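Local coordinates for uncharacterized protein (Silicibacter pomeroyi DSS-3, PDB 2QTP) that is of unknown function but adopts a variant of the Bacillus chorismate mutase fold and may take part in amino-acid metabolism, at residues A9-E14 / V152-A157. Residues are numbered along the deposited sequence; the frame is centred on the assembly and turned at random.
Sequences AVFIEE and VRLNDA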
# COMPACT_ATOMS: atom_id res chain seq x y z
N ALA A 9 -5.15 3.07 -7.60
CA ALA A 9 -4.11 2.96 -8.62
C ALA A 9 -3.42 1.61 -8.46
O ALA A 9 -3.23 1.14 -7.32
CB ALA A 9 -3.12 4.10 -8.47
N VAL A 10 -3.07 0.99 -9.59
CA VAL A 10 -2.36 -0.30 -9.58
C VAL A 10 -1.10 -0.16 -10.45
O VAL A 10 -1.15 0.39 -11.56
CB VAL A 10 -3.28 -1.46 -10.04
CG1 VAL A 10 -2.54 -2.79 -10.03
CG2 VAL A 10 -4.54 -1.53 -9.15
N PHE A 11 0.04 -0.60 -9.91
CA PHE A 11 1.37 -0.52 -10.59
C PHE A 11 1.92 -1.93 -10.68
O PHE A 11 1.94 -2.64 -9.66
CB PHE A 11 2.39 0.30 -9.78
CG PHE A 11 1.90 1.66 -9.29
CD1 PHE A 11 0.86 1.78 -8.37
CD2 PHE A 11 2.54 2.83 -9.70
CE1 PHE A 11 0.44 3.04 -7.93
CE2 PHE A 11 2.13 4.11 -9.24
CZ PHE A 11 1.08 4.20 -8.37
N ILE A 12 2.32 -2.36 -11.87
CA ILE A 12 2.97 -3.64 -12.04
C ILE A 12 4.33 -3.42 -12.71
O ILE A 12 4.46 -2.62 -13.65
CB ILE A 12 2.21 -4.59 -12.98
CG1 ILE A 12 0.74 -4.68 -12.61
CG2 ILE A 12 2.82 -6.00 -12.92
CD1 ILE A 12 0.01 -5.72 -13.44
N GLU A 13 5.32 -4.19 -12.29
CA GLU A 13 6.64 -4.07 -12.85
C GLU A 13 7.21 -5.45 -13.15
O GLU A 13 7.23 -6.30 -12.27
CB GLU A 13 7.46 -3.25 -11.86
CG GLU A 13 8.94 -3.16 -12.03
CD GLU A 13 9.60 -2.73 -10.71
OE1 GLU A 13 9.16 -1.67 -10.16
OE2 GLU A 13 10.50 -3.49 -10.24
N GLU A 14 7.63 -5.67 -14.41
CA GLU A 14 8.23 -6.92 -14.82
C GLU A 14 9.68 -6.70 -15.12
O GLU A 14 10.02 -5.86 -15.93
CB GLU A 14 7.64 -7.47 -16.12
CG GLU A 14 6.15 -7.45 -16.27
CD GLU A 14 5.72 -8.06 -17.61
OE1 GLU A 14 6.57 -8.62 -18.38
OE2 GLU A 14 4.49 -7.98 -17.85
N VAL A 152 5.90 3.72 -4.57
CA VAL A 152 4.68 4.21 -5.19
C VAL A 152 4.54 5.68 -4.91
O VAL A 152 5.02 6.19 -3.89
CB VAL A 152 3.39 3.47 -4.69
CG1 VAL A 152 3.51 2.00 -4.86
CG2 VAL A 152 3.10 3.76 -3.24
N ARG A 153 3.91 6.39 -5.85
CA ARG A 153 3.50 7.76 -5.60
C ARG A 153 2.33 8.12 -6.45
O ARG A 153 2.06 7.45 -7.41
CB ARG A 153 4.62 8.76 -5.79
CG ARG A 153 5.11 8.94 -7.16
CD ARG A 153 5.76 10.35 -7.27
NE ARG A 153 5.36 10.81 -8.56
CZ ARG A 153 4.95 12.02 -8.87
NH1 ARG A 153 4.93 13.03 -8.02
NH2 ARG A 153 4.59 12.20 -10.11
N LEU A 154 1.59 9.13 -6.05
CA LEU A 154 0.54 9.69 -6.88
C LEU A 154 0.76 11.21 -6.81
O LEU A 154 0.94 11.76 -5.70
CB LEU A 154 -0.84 9.31 -6.34
CG LEU A 154 -1.26 7.86 -6.49
CD1 LEU A 154 -2.55 7.58 -5.67
CD2 LEU A 154 -1.44 7.49 -7.97
N ASN A 155 0.73 11.87 -7.98
CA ASN A 155 1.02 13.28 -8.08
C ASN A 155 0.18 14.14 -7.16
O ASN A 155 0.65 15.15 -6.65
CB ASN A 155 0.92 13.79 -9.55
CG ASN A 155 -0.53 13.94 -10.03
OD1 ASN A 155 -1.32 12.99 -9.97
ND2 ASN A 155 -0.90 15.16 -10.45
N ASP A 156 -1.05 13.72 -6.87
CA ASP A 156 -1.98 14.58 -6.15
C ASP A 156 -2.43 14.00 -4.81
O ASP A 156 -3.44 14.42 -4.28
CB ASP A 156 -3.19 14.81 -7.05
CG ASP A 156 -3.99 13.51 -7.32
OD1 ASP A 156 -3.47 12.37 -7.16
OD2 ASP A 156 -5.14 13.65 -7.72
N ALA A 157 -1.69 13.06 -4.26
CA ALA A 157 -2.12 12.41 -3.06
C ALA A 157 -0.91 12.02 -2.24
O ALA A 157 0.19 11.86 -2.78
CB ALA A 157 -2.99 11.18 -3.41
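F11 reaches from strand 5-15, which pairs with strand 21-37, to the loop that follows strand 148-152, and it takes part in three of the four residue contacts. The side chain leaves the backbone with CB directed at the loop, and CG sits anti to the carbonyl carbon (chi1 -49°), beside the backbone N. The ring points its CZ end at the loop, and CE2 and CZ do the touching. CE2 lies 3.8 Å from the carbonyl oxygen R153 O, and CZ comes to 3.5 Å of the same oxygen, which approaches the ring edge close to its plane. Over one face stands V152, whose CB is 4.4 Å from F11 CZ; V31 of strand 21-37 touches both residues. L154 meets the ring obliquely, CD2 being 4.2 Å from F11 CZ, and the same methyl packs 3.8 Å from A9 CB. Alanine suits that place because its short side chain lets the leucine methyl come close to the strand. The loop thus packs on the sheet face opposite helix 49-70, which V10 and I12 touch. From L154 a type I turn runs to A157, and its D156 forms salt bridges with R6 and K7, tying the loop again to strand 5-15. No hydrogen bond joins the two segments. What holds them is mainly apolar contact, with one weakly polar touch where the slightly positive C-H rim of the phenylalanine faces a carbonyl oxygen, a pairing that probably adds a modest electrostatic attraction.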